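PDB 3O0Y: lipoprotein from Colwellia psychrerythraea, which is of unknown function but belongs to the DUF885 family of the peptidase MA clan, and so may be a metallopeptidase-like lipoprotein. Local coordinates for residues 317-329 and 334-346. Numbering follows the deposited sequence.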
loop_
_atom_site.group_PDB
_atom_site.type_symbol
_atom_site.label_atom_id
_atom_site.label_comp_id
_atom_site.label_asym_id
_atom_site.label_seq_id
_atom_site.Cartn_x
_atom_site.Cartn_y
_atom_site.Cartn_z
ATOM N N SER A 317 19.953 -12.203 -10.682
ATOM C CA SER A 317 20.194 -12.354 -12.126
ATOM C C SER A 317 21.003 -13.599 -12.411
ATOM O O SER A 317 20.700 -14.421 -13.348
ATOM C CB SER A 317 20.967 -11.121 -12.668
ATOM O OG SER A 317 19.961 -10.173 -12.767
ATOM N N GLY A 318 22.061 -13.772 -11.621
ATOM C CA GLY A 318 22.934 -14.936 -11.779
ATOM C C GLY A 318 22.246 -16.256 -11.542
ATOM O O GLY A 318 22.420 -17.214 -12.294
ATOM N N VAL A 319 21.350 -16.267 -10.573
ATOM C CA VAL A 319 20.529 -17.443 -10.331
ATOM C C VAL A 319 19.595 -17.722 -11.512
ATOM O O VAL A 319 19.451 -18.866 -11.966
ATOM C CB VAL A 319 19.707 -17.328 -8.984
ATOM C CG1 VAL A 319 18.763 -18.507 -8.855
ATOM C CG2 VAL A 319 20.678 -17.240 -7.781
ATOM N N MET A 320 18.839 -16.729 -11.902
ATOM C CA MET A 320 17.930 -16.844 -13.048
ATOM C C MET A 320 18.676 -17.319 -14.298
ATOM O O MET A 320 18.175 -18.141 -15.021
ATOM C CB MET A 320 17.272 -15.479 -13.317
ATOM C CG MET A 320 16.273 -15.056 -12.250
ATOM S SD MET A 320 15.577 -13.332 -12.472
ATOM C CE MET A 320 14.392 -13.733 -13.829
ATOM N N ASN A 321 19.876 -16.770 -14.576
ATOM C CA ASN A 321 20.685 -17.281 -15.717
ATOM C C ASN A 321 20.880 -18.787 -15.687
ATOM O O ASN A 321 20.765 -19.485 -16.718
ATOM C CB ASN A 321 21.986 -16.499 -15.816
ATOM C CG ASN A 321 22.858 -16.985 -16.942
ATOM O OD1 ASN A 321 22.526 -16.817 -18.122
ATOM N ND2 ASN A 321 24.060 -17.481 -16.584
ATOM N N GLU A 322 21.185 -19.354 -14.521
ATOM C CA GLU A 322 21.390 -20.776 -14.439
ATOM C C GLU A 322 20.155 -21.619 -14.777
ATOM O O GLU A 322 20.215 -22.633 -15.483
ATOM C CB GLU A 322 21.840 -21.217 -13.050
ATOM C CG GLU A 322 23.168 -20.691 -12.635
ATOM C CD GLU A 322 24.335 -21.106 -13.457
ATOM O OE1 GLU A 322 24.287 -22.128 -14.166
ATOM O OE2 GLU A 322 25.369 -20.412 -13.322
ATOM N N ILE A 323 19.028 -21.163 -14.275
ATOM C CA ILE A 323 17.785 -21.853 -14.550
ATOM C C ILE A 323 17.448 -21.740 -16.025
ATOM O O ILE A 323 17.017 -22.717 -16.636
ATOM C CB ILE A 323 16.686 -21.324 -13.613
ATOM C CG1 ILE A 323 17.044 -21.570 -12.146
ATOM C CG2 ILE A 323 15.275 -21.785 -14.003
ATOM C CD1 ILE A 323 16.193 -20.756 -11.185
ATOM N N LEU A 324 17.582 -20.522 -16.596
ATOM C CA LEU A 324 17.379 -20.307 -18.007
ATOM C C LEU A 324 18.218 -21.212 -18.895
ATOM O O LEU A 324 17.707 -21.819 -19.836
ATOM C CB LEU A 324 17.541 -18.815 -18.401
ATOM C CG LEU A 324 16.374 -17.919 -17.980
ATOM C CD1 LEU A 324 16.861 -16.490 -17.829
ATOM C CD2 LEU A 324 15.148 -18.052 -18.967
ATOM N N LEU A 325 19.517 -21.283 -18.620
ATOM C CA LEU A 325 20.403 -22.098 -19.384
ATOM C C LEU A 325 19.915 -23.539 -19.382
ATOM O O LEU A 325 19.908 -24.198 -20.441
ATOM C CB LEU A 325 21.822 -22.101 -18.750
ATOM C CG LEU A 325 22.588 -20.815 -19.000
ATOM C CD1 LEU A 325 23.926 -20.874 -18.256
ATOM C CD2 LEU A 325 22.869 -20.576 -20.415
ATOM N N ALA A 326 19.462 -24.025 -18.213
ATOM C CA ALA A 326 19.054 -25.380 -18.077
ATOM C C ALA A 326 17.781 -25.689 -18.909
ATOM O O ALA A 326 17.503 -26.859 -19.242
ATOM C CB ALA A 326 18.828 -25.765 -16.591
ATOM N N GLN A 327 16.998 -24.679 -19.180
ATOM C CA GLN A 327 15.818 -24.790 -20.060
ATOM C C GLN A 327 16.131 -24.579 -21.514
ATOM O O GLN A 327 15.228 -24.685 -22.365
ATOM C CB GLN A 327 14.719 -23.790 -19.643
ATOM C CG GLN A 327 14.128 -24.047 -18.271
ATOM C CD GLN A 327 13.645 -25.454 -18.141
ATOM O OE1 GLN A 327 12.854 -25.923 -18.959
ATOM N NE2 GLN A 327 14.012 -26.072 -17.063
ATOM N N GLY A 328 17.395 -24.235 -21.833
ATOM C CA GLY A 328 17.807 -24.058 -23.214
ATOM C C GLY A 328 17.790 -22.608 -23.719
ATOM O O GLY A 328 17.880 -22.371 -24.934
ATOM N N TYR A 329 17.652 -21.678 -22.797
ATOM C CA TYR A 329 17.592 -20.241 -23.090
ATOM C C TYR A 329 18.928 -19.636 -22.744
ATOM O O TYR A 329 19.175 -19.335 -21.592
ATOM C CB TYR A 329 16.457 -19.585 -22.337
ATOM C CG TYR A 329 15.110 -19.911 -22.919
ATOM C CD1 TYR A 329 14.446 -18.991 -23.735
ATOM C CD2 TYR A 329 14.519 -21.162 -22.715
ATOM C CE1 TYR A 329 13.215 -19.331 -24.328
ATOM C CE2 TYR A 329 13.320 -21.499 -23.323
ATOM C CZ TYR A 329 12.650 -20.592 -24.073
ATOM O OH TYR A 329 11.440 -20.920 -24.721
ATOM N N VAL A 334 19.403 -11.791 -19.038
ATOM C CA VAL A 334 18.264 -12.380 -18.355
ATOM C C VAL A 334 16.938 -11.656 -18.774
ATOM O O VAL A 334 15.924 -12.241 -19.057
ATOM C CB VAL A 334 18.470 -12.368 -16.831
ATOM C CG1 VAL A 334 17.163 -12.727 -16.170
ATOM C CG2 VAL A 334 19.571 -13.361 -16.421
ATOM N N GLY A 335 16.967 -10.329 -18.821
ATOM C CA GLY A 335 15.839 -9.588 -19.232
ATOM C C GLY A 335 15.336 -9.876 -20.629
ATOM O O GLY A 335 14.126 -10.039 -20.841
ATOM N N GLU A 336 16.263 -9.985 -21.570
ATOM C CA GLU A 336 15.913 -10.319 -22.924
ATOM C C GLU A 336 15.233 -11.650 -22.977
ATOM O O GLU A 336 14.301 -11.835 -23.761
ATOM C CB GLU A 336 17.169 -10.324 -23.795
ATOM C CG GLU A 336 17.497 -8.854 -24.157
ATOM C CD GLU A 336 18.917 -8.619 -24.625
ATOM O OE1 GLU A 336 19.788 -9.516 -24.549
ATOM O OE2 GLU A 336 19.196 -7.440 -24.969
ATOM N N ARG A 337 15.757 -12.585 -22.192
ATOM C CA ARG A 337 15.201 -13.934 -22.203
ATOM C C ARG A 337 13.777 -13.958 -21.619
ATOM O O ARG A 337 12.867 -14.644 -22.146
ATOM C CB ARG A 337 16.148 -14.935 -21.518
ATOM C CG ARG A 337 17.247 -15.384 -22.491
ATOM C CD ARG A 337 18.306 -16.229 -21.873
ATOM N NE ARG A 337 19.192 -15.400 -21.051
ATOM C CZ ARG A 337 20.108 -15.859 -20.183
ATOM N NH1 ARG A 337 20.282 -17.154 -19.985
ATOM N NH2 ARG A 337 20.891 -14.995 -19.483
ATOM N N MET A 338 13.547 -13.195 -20.554
ATOM C CA MET A 338 12.220 -13.117 -19.984
ATOM C C MET A 338 11.212 -12.440 -20.930
ATOM O O MET A 338 10.046 -12.865 -21.038
ATOM C CB MET A 338 12.262 -12.414 -18.635
ATOM C CG MET A 338 13.087 -13.158 -17.543
ATOM S SD MET A 338 12.622 -14.863 -17.179
ATOM C CE MET A 338 10.900 -14.609 -16.647
ATOM N N VAL A 339 11.672 -11.432 -21.658
ATOM C CA VAL A 339 10.831 -10.838 -22.732
ATOM C C VAL A 339 10.449 -11.837 -23.795
ATOM O O VAL A 339 9.295 -11.903 -24.194
ATOM C CB VAL A 339 11.560 -9.641 -23.340
ATOM C CG1 VAL A 339 10.871 -9.250 -24.623
ATOM C CG2 VAL A 339 11.650 -8.500 -22.320
ATOM N N ALA A 340 11.408 -12.669 -24.221
ATOM C CA ALA A 340 11.178 -13.703 -25.198
ATOM C C ALA A 340 10.155 -14.726 -24.677
ATOM O O ALA A 340 9.235 -15.096 -25.404
ATOM C CB ALA A 340 12.522 -14.484 -25.544
ATOM N N LEU A 341 10.263 -15.115 -23.418
ATOM C CA LEU A 341 9.334 -16.075 -22.901
ATOM C C LEU A 341 7.933 -15.470 -22.898
ATOM O O LEU A 341 6.983 -16.164 -23.094
ATOM C CB LEU A 341 9.714 -16.517 -21.487
ATOM C CG LEU A 341 10.958 -17.412 -21.352
ATOM C CD1 LEU A 341 11.452 -17.490 -19.890
ATOM C CD2 LEU A 341 10.757 -18.794 -21.949
ATOM N N ASN A 342 7.801 -14.189 -22.565
ATOM C CA ASN A 342 6.487 -13.562 -22.477
ATOM C C ASN A 342 5.794 -13.558 -23.861
ATOM O O ASN A 342 4.580 -13.381 -23.914
ATOM C CB ASN A 342 6.706 -12.179 -21.957
ATOM C CG ASN A 342 5.529 -11.572 -21.181
ATOM O OD1 ASN A 342 4.344 -11.755 -21.521
ATOM N ND2 ASN A 342 5.889 -10.688 -20.246
ATOM N N GLU A 343 6.507 -13.840 -24.957
ATOM C CA GLU A 343 5.912 -13.898 -26.281
ATOM C C GLU A 343 5.406 -15.262 -26.654
ATOM O O GLU A 343 4.631 -15.398 -27.619
ATOM C CB GLU A 343 6.883 -13.418 -27.346
ATOM C CG GLU A 343 7.602 -12.136 -26.999
ATOM C CD GLU A 343 6.906 -10.892 -27.404
ATOM O OE1 GLU A 343 5.682 -11.017 -27.734
ATOM O OE2 GLU A 343 7.603 -9.801 -27.382
ATOM N N GLU A 344 5.726 -16.305 -25.865
ATOM C CA GLU A 344 5.371 -17.620 -26.300
ATOM C C GLU A 344 3.966 -18.022 -25.959
ATOM O O GLU A 344 3.476 -17.723 -24.869
ATOM C CB GLU A 344 6.337 -18.661 -25.687
ATOM C CG GLU A 344 7.794 -18.406 -26.106
ATOM C CD GLU A 344 8.809 -19.372 -25.474
ATOM O OE1 GLU A 344 8.378 -20.266 -24.678
ATOM O OE2 GLU A 344 10.046 -19.177 -25.776
ATOM N N PRO A 345 3.283 -18.717 -26.894
ATOM C CA PRO A 345 1.912 -18.978 -26.632
ATOM C C PRO A 345 1.604 -19.817 -25.382
ATOM O O PRO A 345 0.521 -19.689 -24.801
ATOM C CB PRO A 345 1.407 -19.692 -27.909
ATOM C CG PRO A 345 2.560 -19.973 -28.697
ATOM C CD PRO A 345 3.690 -19.133 -28.244
ATOM N N ARG A 346 2.503 -20.722 -24.986
ATOM C CA ARG A 346 2.271 -21.514 -23.836
ATOM C C ARG A 346 2.148 -20.656 -22.563
ATOM O O ARG A 346 1.685 -21.174 -21.585
ATOM C CB ARG A 346 3.394 -22.544 -23.634
ATOM C CG ARG A 346 4.729 -21.935 -23.424
ATOM C CD ARG A 346 5.832 -23.022 -23.385
ATOM N NE ARG A 346 7.163 -22.448 -23.464
ATOM C CZ ARG A 346 8.282 -23.040 -23.034
ATOM N NH1 ARG A 346 8.279 -24.273 -22.469
ATOM N NH2 ARG A 346 9.399 -22.400 -23.200
#
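Arg337 reaches from helix 334-342 to the last turns of helix 302-326 and the loop that follows, meeting an acceptor in each. Its NH1 and NH2 both close on one atom, Asn321 OD1, an end-on grip of 2.9 Å from NH1 and 2.8 Å from NH2. Arg337 NH1 also donates a fairly straight bond to the backbone carbonyl Tyr329 O (2.9 Å). Both acceptors lie close to the guanidinium plane, while the Asn321 amide is turned 73° to it; CG anti to the backbone N (chi1 179°) brings Asn321 OD1 to the arginine. NE bonds to Thr333 O in the connecting turn, and Leu324 CD1 covers one guanidinium face, so the group is fixed in rotation. A methionine in place of Arg337 would probably leave Asn321 OD1 and Tyr329 O without their shared donor and the chain after the Schellman turn at Gly328 less firmly tied.

A second polar cluster lies at Tyr329. Tyr329 OH donates a very short bond to Glu344 OE2 (2.5 Å), in the plane of the ring, while Glu344 OE1 takes both NE and NH2 of Arg346 in a side-on salt bridge that should steady the carboxylate.

Apolar side chains pack between the helices. Val334 is a knob among Ser317, Met320, Asn321 and Leu324, its CG1 3.8 Å from Met320 CE. Leu341 splits its methyls: CD1 meets Leu324 CD2, and CD2 sits over a face of the tyrosine ring, 3.4 Å from Tyr329 CZ.

Two consecutive helices joined by a short connection lie far from the centre of the chain; the axes of 317-326 and 334-342 approach to 10.5 Å and cross at 50°. Helix 491-515 packs beside the first through Leu495 and Leu498, Phe430 touches Met338, and Phe492 makes a cation-pi contact with Arg346.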